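Flavin-containing monooxygenase (PDB 6WPU) probably catalyses the FAD-dependent S-oxygenation of S-allyl-L-cysteine in garlic. Local coordinates at residues G59-T64 with V81-K87; Y183-F188 with M202-N206; Y298-L303 with F334-W339. All blocks are in the same frame, centred on the assembly; numbering follows the deposited sequence. Where two conformers were deposited one is given.

Overall arrangement
Contact 1 and contact 2 lie side by side and both touch FAD. H82 O meets T184 OG1, and S84 OG meets H205 ND1, so 81-87 is shared ground between them. Contact 3 touches contact 2 through Y183 and W339 but stays about 9 Å from contact 1 at the nearest atoms. All three are partly buried. Contact 1 joins two parts of one long loop and is the most polar, with waters and phosphate bonds. Contact 2 sets two histidine rings against a short strand and its flanks. Contact 3 joins a loop to the end of strand 332-334 and what follows it, mainly through aromatic and aliphatic groups, with one hydroxyl bond.

Contact 1 (G59-T64 with V81-K87); sequences GTWIYT and VHSSLYK. With FAD (flavin-adenine dinucleotide), chain B.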
loop_
_atom_site.group_PDB
_atom_site.type_symbol
_atom_site.label_atom_id
_atom_site.label_comp_id
_atom_site.label_asym_id
_atom_site.label_seq_id
_atom_site.Cartn_x
_atom_site.Cartn_y
_atom_site.Cartn_z
ATOM N N GLY A 59 1.625 -10.855 -2.640
ATOM C CA GLY A 59 1.700 -9.565 -3.298
ATOM C C GLY A 59 3.023 -8.857 -3.033
ATOM O O GLY A 59 4.115 -9.405 -3.227
ATOM N N THR A 60 2.905 -7.614 -2.572
ATOM C CA THR A 60 4.070 -6.767 -2.318
ATOM C C THR A 60 5.091 -7.454 -1.421
ATOM O O THR A 60 6.299 -7.276 -1.596
ATOM C CB THR A 60 3.606 -5.457 -1.679
ATOM O OG1 THR A 60 3.037 -4.631 -2.696
ATOM C CG2 THR A 60 4.768 -4.731 -1.019
ATOM N N TRP A 61 4.620 -8.262 -0.462
ATOM C CA TRP A 61 5.497 -8.825 0.557
ATOM C C TRP A 61 6.375 -9.968 0.040
ATOM O O TRP A 61 7.196 -10.493 0.801
ATOM C CB TRP A 61 4.655 -9.263 1.757
ATOM C CG TRP A 61 4.142 -8.071 2.511
ATOM C CD1 TRP A 61 2.872 -7.575 2.517
ATOM C CD2 TRP A 61 4.917 -7.198 3.335
ATOM N NE1 TRP A 61 2.803 -6.456 3.309
ATOM C CE2 TRP A 61 4.049 -6.203 3.824
ATOM C CE3 TRP A 61 6.264 -7.173 3.720
ATOM C CZ2 TRP A 61 4.481 -5.191 4.677
ATOM C CZ3 TRP A 61 6.687 -6.177 4.563
ATOM C CH2 TRP A 61 5.797 -5.198 5.038
ATOM N N ILE A 62 6.234 -10.361 -1.223
ATOM C CA ILE A 62 7.184 -11.276 -1.864
ATOM C C ILE A 62 8.370 -10.442 -2.353
ATOM O O ILE A 62 8.291 -9.822 -3.415
ATOM C CB ILE A 62 6.544 -12.045 -3.022
ATOM C CG1 ILE A 62 5.252 -12.738 -2.583
ATOM C CG2 ILE A 62 7.536 -13.064 -3.585
ATOM C CD1 ILE A 62 4.481 -13.334 -3.747
ATOM N N TYR A 63 9.475 -10.431 -1.605
ATOM C CA TYR A 63 10.673 -9.769 -2.118
ATOM C C TYR A 63 11.155 -10.459 -3.387
ATOM O O TYR A 63 11.111 -11.684 -3.499
ATOM C CB TYR A 63 11.795 -9.775 -1.080
ATOM C CG TYR A 63 13.105 -9.278 -1.640
ATOM C CD1 TYR A 63 13.308 -7.918 -1.872
ATOM C CD2 TYR A 63 14.135 -10.163 -1.955
ATOM C CE1 TYR A 63 14.500 -7.446 -2.409
ATOM C CE2 TYR A 63 15.340 -9.695 -2.498
ATOM C CZ TYR A 63 15.512 -8.337 -2.712
ATOM O OH TYR A 63 16.690 -7.854 -3.243
ATOM N N THR A 64 11.587 -9.666 -4.365
ATOM C CA THR A 64 12.291 -10.225 -5.515
ATOM C C THR A 64 13.452 -9.302 -5.866
ATOM O O THR A 64 13.295 -8.073 -5.852
ATOM C CB THR A 64 11.398 -10.408 -6.748
ATOM O OG1 THR A 64 12.200 -10.869 -7.836
ATOM C CG2 THR A 64 10.709 -9.089 -7.161
ATOM N N VAL A 81 7.412 -5.549 -12.652
ATOM C CA VAL A 81 7.728 -6.245 -11.408
ATOM C C VAL A 81 6.764 -5.721 -10.354
ATOM O O VAL A 81 6.646 -4.507 -10.155
ATOM C CB VAL A 81 9.195 -6.024 -10.989
ATOM C CG1 VAL A 81 9.466 -6.731 -9.687
ATOM C CG2 VAL A 81 10.144 -6.541 -12.069
ATOM N N HIS A 82 6.060 -6.613 -9.674
ATOM C CA HIS A 82 4.972 -6.139 -8.818
ATOM C C HIS A 82 5.491 -5.572 -7.501
ATOM O O HIS A 82 5.060 -4.495 -7.059
ATOM C CB HIS A 82 3.953 -7.239 -8.515
ATOM C CG HIS A 82 2.877 -6.775 -7.578
ATOM N ND1 HIS A 82 1.715 -6.165 -8.014
ATOM C CD2 HIS A 82 2.832 -6.743 -6.224
ATOM C CE1 HIS A 82 0.990 -5.816 -6.966
ATOM N NE2 HIS A 82 1.641 -6.162 -5.871
ATOM N N SER A 83 6.445 -6.252 -6.871
ATOM C CA SER A 83 6.953 -5.808 -5.570
ATOM C C SER A 83 7.943 -4.643 -5.666
ATOM O O SER A 83 8.818 -4.614 -6.536
ATOM C CB SER A 83 7.620 -6.972 -4.840
ATOM O OG SER A 83 8.055 -6.532 -3.563
ATOM N N SER A 84 7.811 -3.696 -4.730
ATOM C CA SER A 84 8.744 -2.596 -4.517
ATOM C C SER A 84 9.677 -2.809 -3.329
ATOM O O SER A 84 10.424 -1.890 -2.986
ATOM C CB SER A 84 7.972 -1.285 -4.295
ATOM O OG SER A 84 7.057 -1.066 -5.354
ATOM N N LEU A 85 9.635 -3.962 -2.661
ATOM C CA LEU A 85 10.450 -4.123 -1.460
ATOM C C LEU A 85 11.928 -4.147 -1.819
ATOM O O LEU A 85 12.318 -4.742 -2.824
ATOM C CB LEU A 85 10.116 -5.418 -0.737
ATOM C CG LEU A 85 8.733 -5.680 -0.164
ATOM C CD1 LEU A 85 8.699 -7.109 0.416
ATOM C CD2 LEU A 85 8.391 -4.661 0.881
ATOM N N TYR A 86 12.754 -3.524 -0.980
ATOM C CA TYR A 86 14.198 -3.703 -1.087
ATOM C C TYR A 86 14.645 -4.748 -0.070
ATOM O O TYR A 86 13.905 -5.103 0.853
ATOM C CB TYR A 86 14.950 -2.376 -0.896
ATOM C CG TYR A 86 14.506 -1.566 0.305
ATOM C CD1 TYR A 86 13.429 -0.675 0.209
ATOM C CD2 TYR A 86 15.166 -1.678 1.528
ATOM C CE1 TYR A 86 13.006 0.052 1.307
ATOM C CE2 TYR A 86 14.761 -0.929 2.635
ATOM C CZ TYR A 86 13.680 -0.078 2.513
ATOM O OH TYR A 86 13.266 0.656 3.587
ATOM N N LYS A 87 15.861 -5.261 -0.256
ATOM C CA LYS A 87 16.218 -6.510 0.413
ATOM C C LYS A 87 16.258 -6.363 1.935
ATOM O O LYS A 87 15.858 -7.281 2.661
ATOM C CB LYS A 87 17.555 -7.028 -0.112
ATOM C CG LYS A 87 17.992 -8.353 0.525
ATOM C CD LYS A 87 19.234 -8.902 -0.184
ATOM C CE LYS A 87 19.834 -10.108 0.512
ATOM N NZ LYS A 87 20.742 -9.702 1.636
HETATM P PA FAD B . -0.460 -5.973 -2.935
HETATM O O1A FAD B . 0.497 -6.489 -1.858
HETATM O O2A FAD B . 0.027 -5.170 -4.032
HETATM O O5B FAD B . -1.148 -7.096 -3.681
HETATM C C5B FAD B . -1.932 -7.006 -4.865
HETATM C C4B FAD B . -1.980 -8.367 -5.595
HETATM O O4B FAD B . -2.829 -8.387 -6.708
HETATM C C3B FAD B . -0.625 -8.827 -6.062
HETATM O O3B FAD B . -0.362 -10.122 -5.628
HETATM C C2B FAD B . -0.708 -8.793 -7.547
HETATM O O2B FAD B . 0.076 -9.750 -8.164
HETATM C C1B FAD B . -2.172 -9.048 -7.756
HETATM N N9A FAD B . -2.689 -8.526 -9.000
HETATM C C8A FAD B . -2.487 -7.238 -9.483
HETATM N N7A FAD B . -3.104 -7.096 -10.663
HETATM C C5A FAD B . -3.720 -8.299 -11.016
HETATM C C6A FAD B . -4.473 -8.733 -12.105
HETATM N N6A FAD B . -4.779 -7.850 -13.206
HETATM N N1A FAD B . -4.951 -9.990 -12.127
HETATM C C2A FAD B . -4.692 -10.867 -11.123
HETATM N N3A FAD B . -3.961 -10.496 -10.045
HETATM C C4A FAD B . -3.465 -9.230 -9.964
HETATM N N1 FAD B . 2.179 -2.209 5.552
HETATM C C2 FAD B . 2.396 -2.697 6.889
HETATM O O2 FAD B . 1.365 -3.190 7.609
HETATM N N3 FAD B . 3.628 -2.571 7.490
HETATM C C4 FAD B . 4.696 -2.051 6.788
HETATM O O4 FAD B . 5.925 -1.929 7.348
HETATM C C4X FAD B . 4.580 -1.761 5.346
HETATM N N5 FAD B . 5.712 -1.469 4.595
HETATM C C5X FAD B . 5.581 -1.240 3.230
HETATM C C6 FAD B . 6.721 -0.931 2.474
HETATM C C7 FAD B . 6.589 -0.717 1.107
HETATM C C7M FAD B . 7.819 -0.376 0.308
HETATM C C8 FAD B . 5.342 -0.801 0.492
HETATM C C8M FAD B . 5.169 -0.564 -0.974
HETATM C C9 FAD B . 4.202 -1.103 1.244
HETATM C C9A FAD B . 4.320 -1.323 2.609
HETATM N N10 FAD B . 3.151 -1.652 3.378
HETATM C C10 FAD B . 3.271 -1.881 4.755
HETATM C "C1'" FAD B . 1.827 -1.694 2.736
HETATM C "C2'" FAD B . 1.435 -2.902 1.913
HETATM O "O2'" FAD B . 1.018 -2.473 0.683
HETATM C "C3'" FAD B . 0.250 -3.509 2.630
HETATM O "O3'" FAD B . 0.825 -4.068 3.747
HETATM C "C4'" FAD B . -0.499 -4.597 1.869
HETATM O "O4'" FAD B . 0.439 -5.489 1.390
HETATM C "C5'" FAD B . -1.434 -4.131 0.748
HETATM O "O5'" FAD B . -1.659 -5.311 0.031
HETATM P P FAD B . -2.573 -5.558 -1.240
HETATM O O1P FAD B . -3.190 -7.008 -1.239
HETATM O O2P FAD B . -3.551 -4.317 -1.275
HETATM O O3P FAD B . -1.586 -5.091 -2.471
HETATM O O HOH W 1 4.941 -2.975 -4.314
HETATM O O HOH W 2 11.015 -6.882 -4.215
#
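T60 and H82 meet at one FAD phosphate, T60 N lying 3.8 Å from H82 CD2. T60 N gives FAD O1A a nearly straight bond of 2.8 Å (171°). In one of its two conformers, H82 NE2 donates to FAD O2A at 2.6 Å, with the oxygen in the plane of the imidazole at its edge. H82 CG there stands anti to the backbone N (chi1 177°), which carries the ring to the phosphate. G59 has positive phi, and a CB there would clash with FAD O1A. W61 NE1 makes a hydrogen bond of 3.1 Å to the ribityl O3' of FAD, and helix 120-133 packs on the indole.

Behind the phosphate, S83 OG donates to T60 O at 2.7 Å, in the carbonyl plane on a lone pair. S83 OG also accepts from L85 N at 3.1 Å, closing an ST turn. L85 CD1 presses on T60 O and W61 CA. Y63 lays its CE1 and OH along K87. Water 1 joins T60 OG1 to H82 O and S84 N. Water 2 joins T64 N to S83 OG and L85 O. Both segments lie in the loop between strand 47-52 and helix 95-98 and give G59, T60, W61 and H82 to the FAD pocket.

Contact 2 (Y183-F188 with M202-N206); sequences YTEPRF and MHSHN. With FAD (flavin-adenine dinucleotide), chain B.
P186 CB sits over the centre of the H203 imidazole, 3.4 Å from the ring centroid. This is a CH-pi contact. H203 CG is anti to the backbone N (chi1 -167°), which swings the ring across to 183-188. H203 NE2 then meets R187 O in the ring plane, in a weak bond of 3.1 Å bent to 126°. The other nitrogen, H203 ND1, accepts from H205 N at 2.9 Å, so the ring is held at both nitrogens. F188 adds a third contact. The edge of H203 points at the F188 face in an offset edge-to-face pair, with planes at 78°. With an alanine in place of H203, P186 CB and the F188 face would probably lose their aromatic partner and H205 N its acceptor.

T184 O lies over the centre of the H205 ring. The polar ends of that ring go to S84 OG and E68 OE2. Y183 rests its CB and CG on the flavin methyl, with Y183 CB 3.6 Å from FAD C8M. Strand 185-186 pairs antiparallel with 296-297, while 200-203 runs parallel to 289-292. The contact thus joins the two sheets, and Y296 of strand 296-297 meets the H203 ring edge-to-face.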
loop_
_atom_site.group_PDB
_atom_site.type_symbol
_atom_site.label_atom_id
_atom_site.label_comp_id
_atom_site.label_asym_id
_atom_site.label_seq_id
_atom_site.Cartn_x
_atom_site.Cartn_y
_atom_site.Cartn_z
ATOM N N TYR A 183 0.794 -0.039 -5.171
ATOM C CA TYR A 183 2.200 0.302 -4.949
ATOM C C TYR A 183 3.089 -0.295 -6.035
ATOM O O TYR A 183 4.170 -0.829 -5.767
ATOM C CB TYR A 183 2.630 -0.129 -3.550
ATOM C CG TYR A 183 2.064 0.787 -2.469
ATOM C CD1 TYR A 183 2.357 2.172 -2.472
ATOM C CD2 TYR A 183 1.233 0.292 -1.465
ATOM C CE1 TYR A 183 1.841 3.036 -1.490
ATOM C CE2 TYR A 183 0.708 1.134 -0.478
ATOM C CZ TYR A 183 1.018 2.508 -0.492
ATOM O OH TYR A 183 0.495 3.342 0.489
ATOM N N THR A 184 2.664 -0.174 -7.286
ATOM C CA THR A 184 3.406 -0.737 -8.410
ATOM C C THR A 184 3.610 0.253 -9.550
ATOM O O THR A 184 4.688 0.279 -10.142
ATOM C CB THR A 184 2.677 -1.999 -8.924
ATOM O OG1 THR A 184 2.694 -2.982 -7.890
ATOM C CG2 THR A 184 3.371 -2.577 -10.151
ATOM N N GLU A 185 2.603 1.059 -9.880
ATOM C CA GLU A 185 2.732 2.043 -10.940
ATOM C C GLU A 185 3.259 3.349 -10.352
ATOM O O GLU A 185 2.573 3.963 -9.522
ATOM C CB GLU A 185 1.396 2.262 -11.626
ATOM C CG GLU A 185 1.444 3.199 -12.832
ATOM C CD GLU A 185 2.132 2.581 -14.056
ATOM O OE1 GLU A 185 2.452 1.377 -14.033
ATOM O OE2 GLU A 185 2.351 3.306 -15.046
ATOM N N PRO A 186 4.447 3.813 -10.753
ATOM C CA PRO A 186 5.091 4.949 -10.073
ATOM C C PRO A 186 4.507 6.302 -10.435
ATOM O O PRO A 186 3.984 6.518 -11.531
ATOM C CB PRO A 186 6.543 4.868 -10.568
ATOM C CG PRO A 186 6.400 4.350 -11.943
ATOM C CD PRO A 186 5.304 3.270 -11.816
ATOM N N ARG A 187 4.641 7.237 -9.497
ATOM C CA ARG A 187 4.533 8.649 -9.812
ATOM C C ARG A 187 5.875 9.312 -9.518
ATOM O O ARG A 187 6.710 8.774 -8.782
ATOM C CB ARG A 187 3.391 9.326 -9.044
ATOM C CG ARG A 187 3.690 9.719 -7.643
ATOM C CD ARG A 187 2.447 10.277 -6.932
ATOM N NE ARG A 187 1.782 11.382 -7.629
ATOM C CZ ARG A 187 1.973 12.678 -7.363
ATOM N NH1 ARG A 187 2.837 13.047 -6.422
ATOM N NH2 ARG A 187 1.300 13.610 -8.043
ATOM N N PHE A 188 6.070 10.500 -10.080
ATOM C CA PHE A 188 7.406 11.079 -10.191
ATOM C C PHE A 188 7.455 12.510 -9.690
ATOM O O PHE A 188 6.439 13.196 -9.598
ATOM C CB PHE A 188 7.884 11.049 -11.635
ATOM C CG PHE A 188 7.968 9.680 -12.180
ATOM C CD1 PHE A 188 9.105 8.918 -11.974
ATOM C CD2 PHE A 188 6.892 9.126 -12.854
ATOM C CE1 PHE A 188 9.173 7.639 -12.457
ATOM C CE2 PHE A 188 6.958 7.846 -13.342
ATOM C CZ PHE A 188 8.097 7.101 -13.137
ATOM N N MET A 202 16.295 6.983 -11.678
ATOM C CA MET A 202 15.527 5.777 -11.388
ATOM C C MET A 202 14.417 6.099 -10.395
ATOM O O MET A 202 14.449 7.117 -9.700
ATOM C CB MET A 202 16.411 4.665 -10.817
ATOM C CG MET A 202 17.106 5.074 -9.517
ATOM S SD MET A 202 18.078 3.751 -8.769
ATOM C CE MET A 202 16.804 2.517 -8.430
ATOM N N HIS A 203 13.429 5.211 -10.345
ATOM C CA HIS A 203 12.380 5.245 -9.336
ATOM C C HIS A 203 12.711 4.206 -8.274
ATOM O O HIS A 203 13.288 3.161 -8.572
ATOM C CB HIS A 203 10.999 4.965 -9.955
ATOM C CG HIS A 203 9.853 5.281 -9.040
ATOM N ND1 HIS A 203 9.388 4.394 -8.091
ATOM C CD2 HIS A 203 9.090 6.395 -8.918
ATOM C CE1 HIS A 203 8.391 4.950 -7.423
ATOM N NE2 HIS A 203 8.192 6.164 -7.906
ATOM N N SER A 204 12.376 4.518 -7.023
ATOM C CA SER A 204 12.624 3.588 -5.923
ATOM C C SER A 204 11.902 2.265 -6.097
ATOM O O SER A 204 12.255 1.291 -5.422
ATOM C CB SER A 204 12.176 4.204 -4.598
ATOM O OG SER A 204 10.778 4.459 -4.606
ATOM N N HIS A 205 10.891 2.207 -6.973
ATOM C CA HIS A 205 10.259 0.928 -7.284
ATOM C C HIS A 205 11.291 -0.112 -7.697
ATOM O O HIS A 205 11.091 -1.308 -7.476
ATOM C CB HIS A 205 9.230 1.105 -8.397
ATOM C CG HIS A 205 8.559 -0.170 -8.812
ATOM N ND1 HIS A 205 7.730 -0.883 -7.970
ATOM C CD2 HIS A 205 8.568 -0.840 -9.991
ATOM C CE1 HIS A 205 7.275 -1.948 -8.607
ATOM N NE2 HIS A 205 7.757 -1.941 -9.837
ATOM N N ASN A 206 12.413 0.323 -8.261
ATOM C CA ASN A 206 13.450 -0.595 -8.700
ATOM C C ASN A 206 14.632 -0.649 -7.736
ATOM O O ASN A 206 15.665 -1.238 -8.071
ATOM C CB ASN A 206 13.901 -0.214 -10.113
ATOM C CG ASN A 206 12.775 -0.363 -11.121
ATOM O OD1 ASN A 206 12.180 -1.434 -11.229
ATOM N ND2 ASN A 206 12.458 0.707 -11.839
HETATM P PA FAD B . -0.460 -5.973 -2.935
HETATM O O1A FAD B . 0.497 -6.489 -1.858
HETATM O O2A FAD B . 0.027 -5.170 -4.032
HETATM O O5B FAD B . -1.148 -7.096 -3.681
HETATM C C5B FAD B . -1.932 -7.006 -4.865
HETATM C C4B FAD B . -1.980 -8.367 -5.595
HETATM O O4B FAD B . -2.829 -8.387 -6.708
HETATM C C3B FAD B . -0.625 -8.827 -6.062
HETATM O O3B FAD B . -0.362 -10.122 -5.628
HETATM C C2B FAD B . -0.708 -8.793 -7.547
HETATM O O2B FAD B . 0.076 -9.750 -8.164
HETATM C C1B FAD B . -2.172 -9.048 -7.756
HETATM N N9A FAD B . -2.689 -8.526 -9.000
HETATM C C8A FAD B . -2.487 -7.238 -9.483
HETATM N N7A FAD B . -3.104 -7.096 -10.663
HETATM C C5A FAD B . -3.720 -8.299 -11.016
HETATM C C6A FAD B . -4.473 -8.733 -12.105
HETATM N N6A FAD B . -4.779 -7.850 -13.206
HETATM N N1A FAD B . -4.951 -9.990 -12.127
HETATM C C2A FAD B . -4.692 -10.867 -11.123
HETATM N N3A FAD B . -3.961 -10.496 -10.045
HETATM C C4A FAD B . -3.465 -9.230 -9.964
HETATM N N1 FAD B . 2.179 -2.209 5.552
HETATM C C2 FAD B . 2.396 -2.697 6.889
HETATM O O2 FAD B . 1.365 -3.190 7.609
HETATM N N3 FAD B . 3.628 -2.571 7.490
HETATM C C4 FAD B . 4.696 -2.051 6.788
HETATM O O4 FAD B . 5.925 -1.929 7.348
HETATM C C4X FAD B . 4.580 -1.761 5.346
HETATM N N5 FAD B . 5.712 -1.469 4.595
HETATM C C5X FAD B . 5.581 -1.240 3.230
HETATM C C6 FAD B . 6.721 -0.931 2.474
HETATM C C7 FAD B . 6.589 -0.717 1.107
HETATM C C7M FAD B . 7.819 -0.376 0.308
HETATM C C8 FAD B . 5.342 -0.801 0.492
HETATM C C8M FAD B . 5.169 -0.564 -0.974
HETATM C C9 FAD B . 4.202 -1.103 1.244
HETATM C C9A FAD B . 4.320 -1.323 2.609
HETATM N N10 FAD B . 3.151 -1.652 3.378
HETATM C C10 FAD B . 3.271 -1.881 4.755
HETATM C "C1'" FAD B . 1.827 -1.694 2.736
HETATM C "C2'" FAD B . 1.435 -2.902 1.913
HETATM O "O2'" FAD B . 1.018 -2.473 0.683
HETATM C "C3'" FAD B . 0.250 -3.509 2.630
HETATM O "O3'" FAD B . 0.825 -4.068 3.747
HETATM C "C4'" FAD B . -0.499 -4.597 1.869
HETATM O "O4'" FAD B . 0.439 -5.489 1.390
HETATM C "C5'" FAD B . -1.434 -4.131 0.748
HETATM O "O5'" FAD B . -1.659 -5.311 0.031
HETATM P P FAD B . -2.573 -5.558 -1.240
HETATM O O1P FAD B . -3.190 -7.008 -1.239
HETATM O O2P FAD B . -3.551 -4.317 -1.275
HETATM O O3P FAD B . -1.586 -5.091 -2.471
#

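Contact 3 (Y298-L303 with F334-W339); sequences YNFPFL and FVGIPW
Y298 OH donates to I337 O at 2.7 Å. The carbonyl oxygen meets the phenol near the plane of its ring, but the hydroxyl is tilted 34° from the carbonyl plane. W339 CD1 lies 3.2 Å from Y298 OH, and the two side chains cross at about a right angle. I337 crosses the phenol at a slant, with I337 CG2 3.8 Å from Y298 CE2.

Further along, F300 and F334 form an edge-to-face pair. The CE2 edge of F334 points at the F300 face, with centroids 5.1 Å apart and planes at 61°. L303 CG stands anti to the backbone N (chi1 -176°), which extends L303 CD2 to within 3.4 Å of F334 CZ. I337 CD1 reaches the edge of F300, so this one side chain links the tyrosine to the phenylalanine pair.

A type I turn from F300 to L303 brings both apolar side chains to F334. F302 of the same turn belongs to the FAD pocket. I337 follows G336, at whose backbone angles a CB would collide with V335 O. Farther out, strand 332-334 is an outer strand of the parallel five-stranded sheet, and V178 of neighbouring strand 175-178 touches F300 and F334. H182 and H392 meet the Y298 ring.

Packing of F300, L303, F334 and I337 thus joins the loop after strand 296-297 to the end of strand 332-334. In so apolar a setting, the single hydroxyl bond gives the buried I337 carbonyl a partner and adds direction to the packing.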
loop_
_atom_site.group_PDB
_atom_site.type_symbol
_atom_site.label_atom_id
_atom_site.label_comp_id
_atom_site.label_asym_id
_atom_site.label_seq_id
_atom_site.Cartn_x
_atom_site.Cartn_y
_atom_site.Cartn_z
ATOM N N TYR A 298 -2.750 4.861 -8.462
ATOM C CA TYR A 298 -3.720 3.798 -8.682
ATOM C C TYR A 298 -3.721 3.425 -10.152
ATOM O O TYR A 298 -3.517 4.272 -11.019
ATOM C CB TYR A 298 -5.115 4.260 -8.257
ATOM C CG TYR A 298 -5.186 4.589 -6.784
ATOM C CD1 TYR A 298 -5.064 5.902 -6.341
ATOM C CD2 TYR A 298 -5.345 3.577 -5.830
ATOM C CE1 TYR A 298 -5.120 6.214 -4.988
ATOM C CE2 TYR A 298 -5.401 3.872 -4.479
ATOM C CZ TYR A 298 -5.277 5.203 -4.061
ATOM O OH TYR A 298 -5.325 5.541 -2.719
ATOM N N ASN A 299 -3.955 2.149 -10.436
ATOM C CA ASN A 299 -3.882 1.683 -11.820
ATOM C C ASN A 299 -4.729 0.421 -11.944
ATOM O O ASN A 299 -4.358 -0.609 -11.375
ATOM C CB ASN A 299 -2.422 1.424 -12.195
ATOM C CG ASN A 299 -2.239 1.093 -13.654
ATOM O OD1 ASN A 299 -2.845 1.709 -14.516
ATOM N ND2 ASN A 299 -1.411 0.098 -13.937
ATOM N N PHE A 300 -5.850 0.498 -12.679
ATOM C CA PHE A 300 -6.721 -0.657 -12.957
ATOM C C PHE A 300 -6.964 -0.794 -14.453
ATOM O O PHE A 300 -8.084 -0.570 -14.926
ATOM C CB PHE A 300 -8.094 -0.548 -12.296
ATOM C CG PHE A 300 -8.103 0.142 -11.001
ATOM C CD1 PHE A 300 -8.502 1.463 -10.919
ATOM C CD2 PHE A 300 -7.790 -0.541 -9.846
ATOM C CE1 PHE A 300 -8.537 2.110 -9.707
ATOM C CE2 PHE A 300 -7.822 0.099 -8.621
ATOM C CZ PHE A 300 -8.193 1.438 -8.557
ATOM N N PRO A 301 -5.955 -1.189 -15.222
ATOM C CA PRO A 301 -6.152 -1.251 -16.684
ATOM C C PRO A 301 -7.267 -2.214 -17.111
ATOM O O PRO A 301 -7.925 -1.998 -18.138
ATOM C CB PRO A 301 -4.772 -1.682 -17.199
ATOM C CG PRO A 301 -4.095 -2.335 -16.010
ATOM C CD PRO A 301 -4.612 -1.626 -14.801
ATOM N N PHE A 302 -7.543 -3.236 -16.319
ATOM C CA PHE A 302 -8.522 -4.241 -16.703
ATOM C C PHE A 302 -9.958 -3.773 -16.517
ATOM O O PHE A 302 -10.881 -4.441 -16.998
ATOM C CB PHE A 302 -8.273 -5.498 -15.878
ATOM C CG PHE A 302 -8.120 -5.219 -14.405
ATOM C CD1 PHE A 302 -9.237 -5.086 -13.597
ATOM C CD2 PHE A 302 -6.865 -5.053 -13.838
ATOM C CE1 PHE A 302 -9.114 -4.818 -12.229
ATOM C CE2 PHE A 302 -6.732 -4.790 -12.474
ATOM C CZ PHE A 302 -7.863 -4.675 -11.667
ATOM N N LEU A 303 -10.178 -2.661 -15.822
ATOM C CA LEU A 303 -11.499 -2.350 -15.297
ATOM C C LEU A 303 -12.255 -1.450 -16.270
ATOM O O LEU A 303 -11.823 -0.328 -16.549
ATOM C CB LEU A 303 -11.374 -1.697 -13.923
ATOM C CG LEU A 303 -12.707 -1.422 -13.238
ATOM C CD1 LEU A 303 -13.563 -2.699 -13.187
ATOM C CD2 LEU A 303 -12.457 -0.849 -11.853
ATOM N N PHE A 334 -13.928 -2.061 -3.907
ATOM C CA PHE A 334 -12.468 -1.984 -3.850
ATOM C C PHE A 334 -12.005 -2.163 -2.413
ATOM O O PHE A 334 -12.520 -1.490 -1.514
ATOM C CB PHE A 334 -11.951 -0.634 -4.382
ATOM C CG PHE A 334 -12.224 -0.401 -5.842
ATOM C CD1 PHE A 334 -13.489 -0.024 -6.268
ATOM C CD2 PHE A 334 -11.214 -0.546 -6.781
ATOM C CE1 PHE A 334 -13.752 0.194 -7.617
ATOM C CE2 PHE A 334 -11.460 -0.323 -8.137
ATOM C CZ PHE A 334 -12.735 0.044 -8.552
ATOM N N VAL A 335 -11.021 -3.042 -2.196
ATOM C CA VAL A 335 -10.420 -3.222 -0.875
ATOM C C VAL A 335 -8.993 -2.675 -0.906
ATOM O O VAL A 335 -8.215 -2.988 -1.814
ATOM C CB VAL A 335 -10.442 -4.695 -0.426
ATOM C CG1 VAL A 335 -9.677 -4.870 0.892
ATOM C CG2 VAL A 335 -11.873 -5.162 -0.214
ATOM N N GLY A 336 -8.657 -1.845 0.078
ATOM C CA GLY A 336 -7.288 -1.385 0.236
ATOM C C GLY A 336 -6.931 -0.110 -0.504
ATOM O O GLY A 336 -5.740 0.155 -0.699
ATOM N N ILE A 337 -7.926 0.672 -0.938
ATOM C CA ILE A 337 -7.644 1.979 -1.539
ATOM C C ILE A 337 -6.949 2.937 -0.570
ATOM O O ILE A 337 -5.988 3.602 -0.981
ATOM C CB ILE A 337 -8.936 2.586 -2.120
ATOM C CG1 ILE A 337 -9.492 1.744 -3.288
ATOM C CG2 ILE A 337 -8.706 4.026 -2.546
ATOM C CD1 ILE A 337 -8.585 1.653 -4.469
ATOM N N PRO A 338 -7.391 3.091 0.684
ATOM C CA PRO A 338 -6.817 4.149 1.533
ATOM C C PRO A 338 -5.321 3.976 1.756
ATOM O O PRO A 338 -4.767 2.884 1.637
ATOM C CB PRO A 338 -7.596 4.010 2.847
ATOM C CG PRO A 338 -8.935 3.398 2.419
ATOM C CD PRO A 338 -8.544 2.433 1.339
ATOM N N TRP A 339 -4.655 5.087 2.071
ATOM C CA TRP A 339 -3.224 5.034 2.356
ATOM C C TRP A 339 -2.908 5.881 3.580
ATOM O O TRP A 339 -3.777 6.563 4.138
ATOM C CB TRP A 339 -2.364 5.445 1.150
ATOM C CG TRP A 339 -2.728 6.738 0.481
ATOM C CD1 TRP A 339 -3.822 6.980 -0.297
ATOM C CD2 TRP A 339 -1.964 7.956 0.488
ATOM N NE1 TRP A 339 -3.805 8.276 -0.759
ATOM C CE2 TRP A 339 -2.672 8.897 -0.295
ATOM C CE3 TRP A 339 -0.757 8.343 1.081
ATOM C CZ2 TRP A 339 -2.212 10.207 -0.497
ATOM C CZ3 TRP A 339 -0.293 9.661 0.874
ATOM C CH2 TRP A 339 -1.024 10.568 0.094
#